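Local coordinates for fatty acid CoA ligase (Marinactinospora thermotolerans, PDB 6SQ8), which binds adenosine monophosphate between a large and a small domain, as an AMP-binding enzyme of the ANL superfamily, at residues Asp229-Ala234 against Tyr251-His256; Val270-Ala275 against Ala291-Asn296; Ala277-Val282 against Val412-Thr417; Ala306-Asp311 against Leu319-Arg324. One frame throughout, in Å; residues are numbered along the deposited sequence.

Contact 1. Residues Asp229-Ala234 against Tyr251-His256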
# COMPACT_ATOMS: atom_id res chain seq x y z
N ASP A 229 20.39 1.63 6.11
CA ASP A 229 21.24 2.08 7.23
C ASP A 229 20.35 2.84 8.21
O ASP A 229 20.37 2.57 9.41
CB ASP A 229 22.44 2.93 6.76
CG ASP A 229 22.25 3.66 5.42
OD1 ASP A 229 22.45 3.00 4.37
OD2 ASP A 229 21.88 4.86 5.42
N ALA A 230 19.56 3.78 7.67
CA ALA A 230 18.75 4.72 8.46
C ALA A 230 17.67 3.98 9.25
O ALA A 230 17.45 4.29 10.41
CB ALA A 230 18.15 5.76 7.55
N VAL A 231 17.00 3.02 8.59
CA VAL A 231 15.95 2.21 9.19
C VAL A 231 16.53 1.37 10.33
O VAL A 231 15.97 1.31 11.41
CB VAL A 231 15.25 1.33 8.14
CG1 VAL A 231 14.39 0.26 8.78
CG2 VAL A 231 14.43 2.17 7.19
N LEU A 232 17.66 0.73 10.07
CA LEU A 232 18.39 -0.03 11.08
C LEU A 232 18.67 0.85 12.30
O LEU A 232 18.39 0.46 13.43
CB LEU A 232 19.70 -0.55 10.48
CG LEU A 232 19.86 -2.05 10.33
CD1 LEU A 232 18.53 -2.80 10.36
CD2 LEU A 232 20.64 -2.37 9.08
N GLU A 233 19.23 2.04 12.03
CA GLU A 233 19.63 2.98 13.07
C GLU A 233 18.38 3.39 13.86
O GLU A 233 18.38 3.34 15.09
CB GLU A 233 20.37 4.17 12.44
CG GLU A 233 21.38 4.86 13.32
CD GLU A 233 20.77 5.83 14.33
OE1 GLU A 233 19.93 6.70 13.90
OE2 GLU A 233 21.13 5.72 15.56
N ALA A 234 17.32 3.74 13.13
CA ALA A 234 16.07 4.22 13.73
C ALA A 234 15.47 3.14 14.62
O ALA A 234 14.98 3.44 15.69
CB ALA A 234 15.08 4.63 12.66
N TYR A 251 14.00 -6.86 1.49
CA TYR A 251 15.16 -7.61 1.02
C TYR A 251 16.43 -6.78 1.28
O TYR A 251 17.40 -7.32 1.80
CB TYR A 251 15.03 -8.05 -0.44
CG TYR A 251 13.69 -8.57 -0.89
CD1 TYR A 251 12.89 -9.37 -0.07
CD2 TYR A 251 13.21 -8.26 -2.15
CE1 TYR A 251 11.65 -9.82 -0.51
CE2 TYR A 251 11.98 -8.72 -2.60
CZ TYR A 251 11.19 -9.50 -1.78
OH TYR A 251 9.98 -9.91 -2.25
N GLN A 252 16.41 -5.48 0.96
CA GLN A 252 17.56 -4.61 1.16
C GLN A 252 17.96 -4.55 2.63
O GLN A 252 19.13 -4.54 2.95
CB GLN A 252 17.28 -3.19 0.68
CG GLN A 252 17.36 -3.03 -0.83
CD GLN A 252 16.98 -1.64 -1.25
OE1 GLN A 252 16.05 -1.46 -2.04
NE2 GLN A 252 17.70 -0.65 -0.74
N LEU A 253 16.97 -4.49 3.53
CA LEU A 253 17.24 -4.40 4.95
C LEU A 253 17.83 -5.72 5.46
O LEU A 253 18.84 -5.73 6.14
CB LEU A 253 15.92 -4.07 5.67
CG LEU A 253 16.03 -3.71 7.15
CD1 LEU A 253 16.78 -2.42 7.35
CD2 LEU A 253 14.64 -3.56 7.73
N ALA A 254 17.20 -6.83 5.09
CA ALA A 254 17.57 -8.17 5.56
C ALA A 254 18.98 -8.56 5.09
O ALA A 254 19.71 -9.26 5.79
CB ALA A 254 16.54 -9.16 5.10
N GLU A 255 19.36 -8.12 3.89
CA GLU A 255 20.62 -8.52 3.24
C GLU A 255 21.74 -7.53 3.58
O GLU A 255 22.88 -7.77 3.27
CB GLU A 255 20.38 -8.68 1.73
CG GLU A 255 19.54 -9.92 1.38
CD GLU A 255 18.87 -9.94 0.01
OE1 GLU A 255 19.23 -9.06 -0.84
OE2 GLU A 255 18.00 -10.84 -0.23
N HIS A 256 21.44 -6.42 4.26
CA HIS A 256 22.43 -5.40 4.56
C HIS A 256 23.49 -5.94 5.51
O HIS A 256 23.16 -6.64 6.47
CB HIS A 256 21.76 -4.16 5.15
CG HIS A 256 22.64 -2.97 5.24
ND1 HIS A 256 22.79 -2.08 4.19
CD2 HIS A 256 23.40 -2.51 6.26
CE1 HIS A 256 23.61 -1.11 4.56
NE2 HIS A 256 23.99 -1.35 5.84

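Contact 2. Residues Val270-Ala275 against Ala291-Asn296. With AMP (adenosine monophosphate), chain G; EQ2 (1-ethanoyl-9~{H}-pyrido[3,4-b]indole-3-carboxylic acid), chain F.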
# COMPACT_ATOMS: atom_id res chain seq x y z
N VAL A 270 7.90 -6.74 11.58
CA VAL A 270 8.40 -6.17 10.37
C VAL A 270 7.37 -6.47 9.28
O VAL A 270 7.26 -7.59 8.84
CB VAL A 270 9.79 -6.71 10.00
CG1 VAL A 270 10.23 -6.21 8.62
CG2 VAL A 270 10.82 -6.34 11.04
N VAL A 271 6.61 -5.45 8.91
CA VAL A 271 5.47 -5.61 8.05
C VAL A 271 5.87 -5.22 6.64
O VAL A 271 6.48 -4.18 6.43
CB VAL A 271 4.28 -4.76 8.54
CG1 VAL A 271 3.02 -5.08 7.74
CG2 VAL A 271 4.04 -4.97 10.03
N TYR A 272 5.49 -6.05 5.67
CA TYR A 272 5.79 -5.75 4.29
C TYR A 272 4.61 -6.18 3.43
O TYR A 272 3.85 -7.06 3.81
CB TYR A 272 7.11 -6.42 3.88
CG TYR A 272 7.01 -7.92 3.72
CD1 TYR A 272 7.06 -8.76 4.82
CD2 TYR A 272 6.83 -8.49 2.47
CE1 TYR A 272 6.93 -10.13 4.68
CE2 TYR A 272 6.72 -9.87 2.32
CZ TYR A 272 6.77 -10.69 3.42
OH TYR A 272 6.63 -12.04 3.26
N GLY A 273 4.45 -5.53 2.28
CA GLY A 273 3.40 -5.85 1.34
C GLY A 273 3.23 -4.73 0.33
O GLY A 273 4.00 -3.75 0.35
N GLY A 274 2.22 -4.86 -0.53
CA GLY A 274 1.93 -3.84 -1.50
C GLY A 274 2.34 -4.26 -2.90
O GLY A 274 1.99 -3.63 -3.89
N ALA A 275 3.05 -5.37 -2.99
CA ALA A 275 3.59 -5.91 -4.23
C ALA A 275 3.86 -7.40 -4.05
O ALA A 275 4.06 -7.85 -2.91
CB ALA A 275 4.85 -5.14 -4.60
N ALA A 291 11.65 -14.06 14.03
CA ALA A 291 10.23 -14.32 14.05
C ALA A 291 9.44 -13.02 14.24
O ALA A 291 8.61 -12.93 15.12
CB ALA A 291 9.92 -15.31 15.14
N VAL A 292 9.68 -12.04 13.36
CA VAL A 292 9.02 -10.76 13.38
C VAL A 292 8.40 -10.44 12.01
O VAL A 292 7.71 -9.45 11.90
CB VAL A 292 9.99 -9.65 13.83
CG1 VAL A 292 10.52 -9.93 15.22
CG2 VAL A 292 11.15 -9.47 12.88
N LEU A 293 8.60 -11.29 11.01
CA LEU A 293 8.16 -11.01 9.66
C LEU A 293 6.66 -11.24 9.54
O LEU A 293 6.16 -12.28 9.91
CB LEU A 293 8.90 -11.91 8.67
CG LEU A 293 9.59 -11.17 7.54
CD1 LEU A 293 10.68 -10.28 8.09
CD2 LEU A 293 10.17 -12.12 6.53
N MET A 294 5.96 -10.23 9.01
CA MET A 294 4.55 -10.32 8.69
C MET A 294 4.30 -9.67 7.32
O MET A 294 4.69 -8.52 7.09
CB MET A 294 3.71 -9.61 9.75
CG MET A 294 2.25 -9.48 9.35
SD MET A 294 1.18 -8.95 10.70
CE MET A 294 0.88 -10.50 11.54
N GLN A 295 3.58 -10.40 6.46
CA GLN A 295 3.14 -9.88 5.20
C GLN A 295 1.69 -9.38 5.36
O GLN A 295 0.93 -9.91 6.16
CB GLN A 295 3.28 -10.95 4.11
CG GLN A 295 3.37 -10.39 2.70
CD GLN A 295 3.29 -11.46 1.65
OE1 GLN A 295 2.25 -11.60 1.03
NE2 GLN A 295 4.35 -12.25 1.50
N ASN A 296 1.35 -8.33 4.60
CA ASN A 296 0.03 -7.76 4.51
C ASN A 296 -0.38 -7.76 3.03
O ASN A 296 0.43 -7.44 2.16
CB ASN A 296 -0.03 -6.33 5.06
CG ASN A 296 -0.20 -6.23 6.57
OD1 ASN A 296 -0.11 -7.23 7.29
ND2 ASN A 296 -0.42 -5.01 7.05
P AMP G . -3.70 -1.41 -6.10
O1P AMP G . -4.32 -1.00 -4.79
O2P AMP G . -4.71 -1.72 -7.21
O3P AMP G . -2.60 -0.45 -6.49
O5' AMP G . -2.94 -2.81 -5.71
C5' AMP G . -3.57 -4.08 -5.45
C4' AMP G . -2.79 -5.25 -6.04
O4' AMP G . -1.44 -5.32 -5.58
C3' AMP G . -3.37 -6.58 -5.63
O3' AMP G . -4.29 -6.90 -6.64
C2' AMP G . -2.22 -7.57 -5.53
O2' AMP G . -1.95 -8.41 -6.68
C1' AMP G . -1.03 -6.66 -5.28
N9 AMP G . -0.60 -6.81 -3.86
C8 AMP G . -0.78 -5.94 -2.84
N7 AMP G . -0.25 -6.44 -1.69
C5 AMP G . 0.25 -7.66 -1.98
C6 AMP G . 0.94 -8.75 -1.24
N6 AMP G . 1.21 -8.63 0.07
N1 AMP G . 1.29 -9.85 -1.92
C2 AMP G . 1.02 -9.98 -3.25
N3 AMP G . 0.40 -9.04 -4.00
C4 AMP G . 0.01 -7.89 -3.42
C1 EQ2 F . -2.16 -3.91 3.61
C2 EQ2 F . -1.61 -3.55 2.27
O1 EQ2 F . -0.54 -4.00 1.93
C3 EQ2 F . -2.36 -2.59 1.39
N1 EQ2 F . -2.02 -2.57 0.10
C4 EQ2 F . -2.63 -1.72 -0.75
C5 EQ2 F . -2.17 -1.72 -2.19
O2 EQ2 F . -1.29 -2.55 -2.53
O3 EQ2 F . -2.67 -0.85 -2.92
C6 EQ2 F . -3.61 -0.83 -0.34
C7 EQ2 F . -3.99 -0.83 0.99
C8 EQ2 F . -4.95 -0.09 1.77
C9 EQ2 F . -5.88 0.91 1.49
C10 EQ2 F . -6.67 1.40 2.51
C11 EQ2 F . -6.55 0.90 3.81
C12 EQ2 F . -5.66 -0.10 4.12
C13 EQ2 F . -4.86 -0.58 3.08
N2 EQ2 F . -3.89 -1.56 3.13
C14 EQ2 F . -3.36 -1.72 1.88

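Contact 3. Residues Ala277-Val282 against Val412-Thr417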
# COMPACT_ATOMS: atom_id res chain seq x y z
N ALA A 277 5.67 -10.81 -3.51
CA ALA A 277 6.90 -11.10 -2.81
C ALA A 277 7.64 -12.20 -3.57
O ALA A 277 7.02 -13.06 -4.18
CB ALA A 277 6.60 -11.49 -1.39
N VAL A 278 8.96 -12.14 -3.54
CA VAL A 278 9.81 -13.17 -4.09
C VAL A 278 10.06 -14.20 -2.99
O VAL A 278 10.78 -13.92 -2.04
CB VAL A 278 11.11 -12.56 -4.62
CG1 VAL A 278 12.11 -13.61 -5.06
CG2 VAL A 278 10.83 -11.63 -5.78
N PRO A 279 9.43 -15.39 -3.06
CA PRO A 279 9.48 -16.37 -1.97
C PRO A 279 10.87 -16.66 -1.40
O PRO A 279 11.02 -16.75 -0.20
CB PRO A 279 8.90 -17.64 -2.60
CG PRO A 279 7.89 -17.08 -3.57
CD PRO A 279 8.56 -15.84 -4.15
N SER A 280 11.86 -16.79 -2.28
CA SER A 280 13.23 -17.15 -1.88
C SER A 280 13.86 -15.99 -1.09
O SER A 280 14.68 -16.22 -0.19
CB SER A 280 14.07 -17.54 -3.07
OG SER A 280 14.21 -16.45 -3.98
N ARG A 281 13.47 -14.76 -1.43
CA ARG A 281 14.06 -13.58 -0.82
C ARG A 281 13.41 -13.35 0.55
O ARG A 281 14.05 -12.86 1.50
CB ARG A 281 13.96 -12.40 -1.79
CG ARG A 281 15.29 -11.68 -1.97
CD ARG A 281 15.77 -11.57 -3.40
NE ARG A 281 15.59 -10.26 -4.06
CZ ARG A 281 16.42 -9.19 -3.96
NH1 ARG A 281 17.37 -9.14 -3.04
NH2 ARG A 281 16.28 -8.17 -4.80
N VAL A 282 12.13 -13.74 0.65
CA VAL A 282 11.36 -13.70 1.88
C VAL A 282 11.94 -14.74 2.84
O VAL A 282 12.19 -14.44 4.01
CB VAL A 282 9.87 -13.95 1.60
CG1 VAL A 282 9.07 -14.29 2.86
CG2 VAL A 282 9.26 -12.78 0.86
N VAL A 412 5.32 -18.81 -12.70
CA VAL A 412 6.53 -18.93 -13.52
C VAL A 412 7.68 -18.14 -12.88
O VAL A 412 8.83 -18.59 -12.89
CB VAL A 412 6.27 -18.48 -14.98
CG1 VAL A 412 7.51 -18.61 -15.86
CG2 VAL A 412 5.14 -19.28 -15.58
N GLU A 413 7.37 -16.96 -12.33
CA GLU A 413 8.35 -16.10 -11.66
C GLU A 413 8.91 -16.79 -10.40
O GLU A 413 10.11 -16.71 -10.14
CB GLU A 413 7.71 -14.76 -11.28
CG GLU A 413 7.37 -13.88 -12.48
CD GLU A 413 6.35 -12.77 -12.23
OE1 GLU A 413 5.95 -12.57 -11.05
OE2 GLU A 413 5.96 -12.13 -13.22
N HIS A 414 8.03 -17.43 -9.62
CA HIS A 414 8.42 -18.14 -8.39
C HIS A 414 9.51 -19.16 -8.71
O HIS A 414 10.54 -19.23 -8.02
CB HIS A 414 7.20 -18.77 -7.68
CG HIS A 414 6.24 -17.79 -7.09
ND1 HIS A 414 4.93 -18.16 -6.71
CD2 HIS A 414 6.36 -16.46 -6.82
CE1 HIS A 414 4.30 -17.10 -6.21
NE2 HIS A 414 5.16 -16.04 -6.27
N VAL A 415 9.30 -19.94 -9.78
CA VAL A 415 10.24 -20.99 -10.21
C VAL A 415 11.57 -20.37 -10.66
O VAL A 415 12.63 -20.81 -10.27
CB VAL A 415 9.63 -21.88 -11.31
CG1 VAL A 415 10.67 -22.81 -11.88
CG2 VAL A 415 8.45 -22.70 -10.82
N LEU A 416 11.50 -19.35 -11.52
CA LEU A 416 12.71 -18.66 -12.00
C LEU A 416 13.52 -18.13 -10.81
O LEU A 416 14.72 -18.31 -10.77
CB LEU A 416 12.33 -17.53 -12.96
CG LEU A 416 11.77 -17.98 -14.31
CD1 LEU A 416 11.17 -16.80 -15.08
CD2 LEU A 416 12.83 -18.64 -15.15
N THR A 417 12.84 -17.50 -9.84
CA THR A 417 13.52 -16.79 -8.74
C THR A 417 14.08 -17.78 -7.70
O THR A 417 14.98 -17.40 -6.94
CB THR A 417 12.64 -15.72 -8.10
OG1 THR A 417 11.41 -16.29 -7.65
CG2 THR A 417 12.36 -14.56 -9.04

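Contact 4. Residues Ala306-Asp311 against Leu319-Arg324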
# COMPACT_ATOMS: atom_id res chain seq x y z
N ALA A 306 -5.65 -9.75 4.07
CA ALA A 306 -5.02 -10.91 4.70
C ALA A 306 -3.62 -10.57 5.21
O ALA A 306 -3.02 -9.58 4.81
CB ALA A 306 -4.96 -12.05 3.72
N ALA A 307 -3.13 -11.42 6.12
CA ALA A 307 -1.79 -11.31 6.63
C ALA A 307 -1.17 -12.69 6.82
O ALA A 307 -1.84 -13.66 7.07
CB ALA A 307 -1.77 -10.50 7.90
N LEU A 308 0.15 -12.74 6.66
CA LEU A 308 0.98 -13.91 6.85
C LEU A 308 1.85 -13.65 8.08
O LEU A 308 2.63 -12.70 8.07
CB LEU A 308 1.81 -14.13 5.58
CG LEU A 308 2.53 -15.47 5.45
CD1 LEU A 308 1.57 -16.60 5.16
CD2 LEU A 308 3.59 -15.41 4.37
N THR A 309 1.67 -14.48 9.12
CA THR A 309 2.28 -14.25 10.43
C THR A 309 3.75 -14.68 10.41
O THR A 309 4.20 -15.36 9.49
CB THR A 309 1.58 -15.05 11.54
OG1 THR A 309 1.90 -16.44 11.39
CG2 THR A 309 0.07 -14.82 11.55
N PRO A 310 4.55 -14.30 11.43
CA PRO A 310 5.93 -14.79 11.51
C PRO A 310 6.04 -16.32 11.61
O PRO A 310 6.98 -16.89 11.11
CB PRO A 310 6.47 -14.11 12.77
CG PRO A 310 5.57 -12.90 12.95
CD PRO A 310 4.21 -13.34 12.48
N ASP A 311 5.06 -16.96 12.24
CA ASP A 311 5.08 -18.43 12.35
C ASP A 311 4.69 -19.04 11.00
O ASP A 311 5.21 -20.10 10.66
CB ASP A 311 4.16 -18.97 13.44
CG ASP A 311 4.56 -18.64 14.87
OD1 ASP A 311 5.71 -18.18 15.09
OD2 ASP A 311 3.71 -18.87 15.75
N LEU A 319 5.27 -19.58 1.72
CA LEU A 319 6.01 -18.42 1.23
C LEU A 319 5.41 -17.89 -0.08
O LEU A 319 5.77 -16.85 -0.51
CB LEU A 319 7.48 -18.80 1.06
CG LEU A 319 8.24 -19.06 2.35
CD1 LEU A 319 9.64 -19.55 2.04
CD2 LEU A 319 8.30 -17.81 3.21
N THR A 320 4.49 -18.63 -0.69
CA THR A 320 3.78 -18.16 -1.87
C THR A 320 2.39 -17.63 -1.50
O THR A 320 1.59 -17.35 -2.40
CB THR A 320 3.65 -19.27 -2.91
OG1 THR A 320 3.03 -20.43 -2.32
CG2 THR A 320 4.99 -19.63 -3.50
N ALA A 321 2.12 -17.49 -0.20
CA ALA A 321 0.80 -17.12 0.30
C ALA A 321 0.80 -15.69 0.84
O ALA A 321 1.83 -15.12 1.18
CB ALA A 321 0.38 -18.07 1.38
N VAL A 322 -0.42 -15.12 0.91
CA VAL A 322 -0.69 -13.81 1.50
C VAL A 322 -1.16 -14.01 2.93
O VAL A 322 -1.07 -13.10 3.75
CB VAL A 322 -1.71 -13.02 0.67
CG1 VAL A 322 -1.12 -12.56 -0.64
CG2 VAL A 322 -2.99 -13.80 0.42
N GLY A 323 -1.68 -15.22 3.20
CA GLY A 323 -2.00 -15.66 4.53
C GLY A 323 -3.47 -15.96 4.68
O GLY A 323 -4.19 -16.10 3.70
N ARG A 324 -3.91 -16.05 5.94
CA ARG A 324 -5.30 -16.20 6.28
C ARG A 324 -5.98 -14.84 6.16
O ARG A 324 -5.37 -13.83 6.47
CB ARG A 324 -5.45 -16.78 7.69
CG ARG A 324 -5.23 -18.29 7.78
CD ARG A 324 -5.96 -18.91 8.96
NE ARG A 324 -5.64 -20.32 9.09
CZ ARG A 324 -4.56 -20.80 9.71
NH1 ARG A 324 -3.65 -19.97 10.19
NH2 ARG A 324 -4.37 -22.10 9.82

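Contact 1. Residues Asp229-Ala234 against Tyr251-His256
The imidazole ring of H256 is approached obliquely by two neighbours from segment 229-234: the methyl CD2 of L232, 3.9 Å from ring atom CD2 of H256, and the carboxylate of D229. The latter is a loose neighbour, with OD1 of D229 4.3 Å from CE1 of H256 and 4.8 Å from its NE2. No salt bridge forms across this gap, although the carboxylate would probably help to stabilise a proton on the imidazole if one were present. With CG of H256 anti to the backbone N (chi1 -168°), the ring reaches back from just beyond the end of helix 247-255 toward helix 228-237, where P228 also touches it. The two helices flank strand 242-245 in the chain and belong to the large, AMP-binding domain. Next to the D229-H256 pair, V231, L232 and L253 form an aliphatic patch. L253 and L232 slide past each other in opposite directions, and their CD1 methyls meet at 3.5 Å. V231 crosses L253 at about a right angle: its CG1 touches both branches of the leucine, lying 3.9 Å from L253 CD1 and 4.0 Å from L253 CD2. No hydrogen bond crosses between the segments. M289 of helix 279-289 also packs on L253, while F226 touches V231.

Contact 2. Residues Val270-Ala275 against Ala291-Asn296
The phenol ring of Y272 has the aliphatic part of Q295 over one face, CG of Q295 standing 3.8 Å from the ring centroid in a CH-pi contact. Q295 runs extended from a CG anti to its own backbone N (chi1 -157°), which carries the amide past the ring to the hydroxyl. There NE2 of Q295 donates to OH of Y272 at 2.9 Å in an almost straight bond (169°) that lies in the amide plane, while that plane is turned 68° from the ring. H313 is a second hydrogen-bond partner of the hydroxyl. Holding NE2 probably helps to fix the rotation of the amide, with OE1 of Q295 toward the adenine, where it accepts from N6 of AMP at 3.3 Å. N296 O lies too close to the same N6 for its distance to be taken literally. On the face that carries Y272 and Q295, V270 packs by CG1 on CD1 of L293 at 4.1 Å. Its CG2 meets CG2 of V292, just before the strand, at 3.6 Å. Four backbone bonds, V270 N to V292 O through N296 N to Y272 O, join the strands in parallel. CB of N296 lies 3.5 Å from C1 of EQ2. Strands 269-273 and 293-299, with helix 279-289 between, form a beta-alpha-beta unit of the ANL large domain, the end of the first strand and the middle of the second bordering both ligands.

Contact 3. Residues Ala277-Val282 against Val412-Thr417
The start of helix 279-289 meets the C-terminal half of helix 409-418, with the CA atoms of V278 and H414 6.7 Å apart and those of S280 and T417 6.9 Å apart. V278 is the N-cap residue, and P279 follows in the first turn. The side chains of P279 and H414 cross at about a right angle: P279 CG lies over one face of the imidazole, 3.9 Å from its centroid and 23° off the normal, in a CH-pi contact, and P279 CD is 3.5 Å from H414 CD2. T320 touches both P279 and H414. This is an interface between domains, since helix 279-289 belongs to the large AMP-binding part and helix 409-418 to the C-terminal domain. In ANL enzymes the small domain can rotate against the large one, so the contact probably belongs to the orientation captured here with AMP bound. A second patch joins V278 and T417, where CG1 of the valine reaches CB of the threonine at 3.7 Å. Beside it S280, with OG between its backbone N and carbonyl carbon (chi1 62°), donates a hydrogen bond to T417 O at 3.2 Å, arriving well above the carbonyl plane (60° out of it).

Contact 4. Residues Ala306-Asp311 against Leu319-Arg324
An antiparallel join between strand 303-308 and the irregular strand 321-325 carries the sheet of the large domain onward from strand 293-299, with A307 and R324 as its hydrogen-bonded pair. The bond itself, A307 N to R324 O, is weak at 3.3 Å. The short strand axes stand 109° apart, far from antiparallel, and the chain turns a corner at R324. Carbon-to-oxygen contacts fill in around the bond. CA of G323 gives a C-H...O contact to A307 O at 3.2 Å, the glycine having no side chain to hold the two backbones apart. L308 N and V322 O are also near, but the angle is too poor for a hydrogen bond. Side chains supply the rest. L308 spreads its methyls along the partner chain: CD1 rests 3.7 Å from CA of G323 and 4.2 Å from CB of A321, while CD2 faces A321 O at 3.7 Å. At the other end CB of A306 lies 3.3 Å from R324 O and also meets CG2 of V322 at 4.2 Å. V322 turns its CB away from segment 306-311, and its side chain packs on L390 and L392 of the adjoining strand 390-395 and on Q295 and Y297. R324 is exposed, its guanidinium reaching D387 O by a weak bond. Since V322 also touches AMP, this crossing of strands forms part of the wall of the nucleotide pocket.

Contacts 1, 2 and 4 are largely buried within the large domain, although contacts 1 and 4 each include an exposed residue, whereas contact 3 is a partly buried seam to the C-terminal domain. Contacts 2 and 4 are neighbours in one sheet, their centres about 8 Å apart, and meet through Q295 N and L308 O; regular parallel bonding in the first gives way to a single weak bond in the second. Contact 1 joins helices mainly by apolar side chains, with H256 and D229 alongside, and Y251 and E255 of its second helix reach V278 and R281 of contact 3. Helix 279-289, part of contact 3, links the strands of contact 2. AMP is touched by contacts 2 and 4.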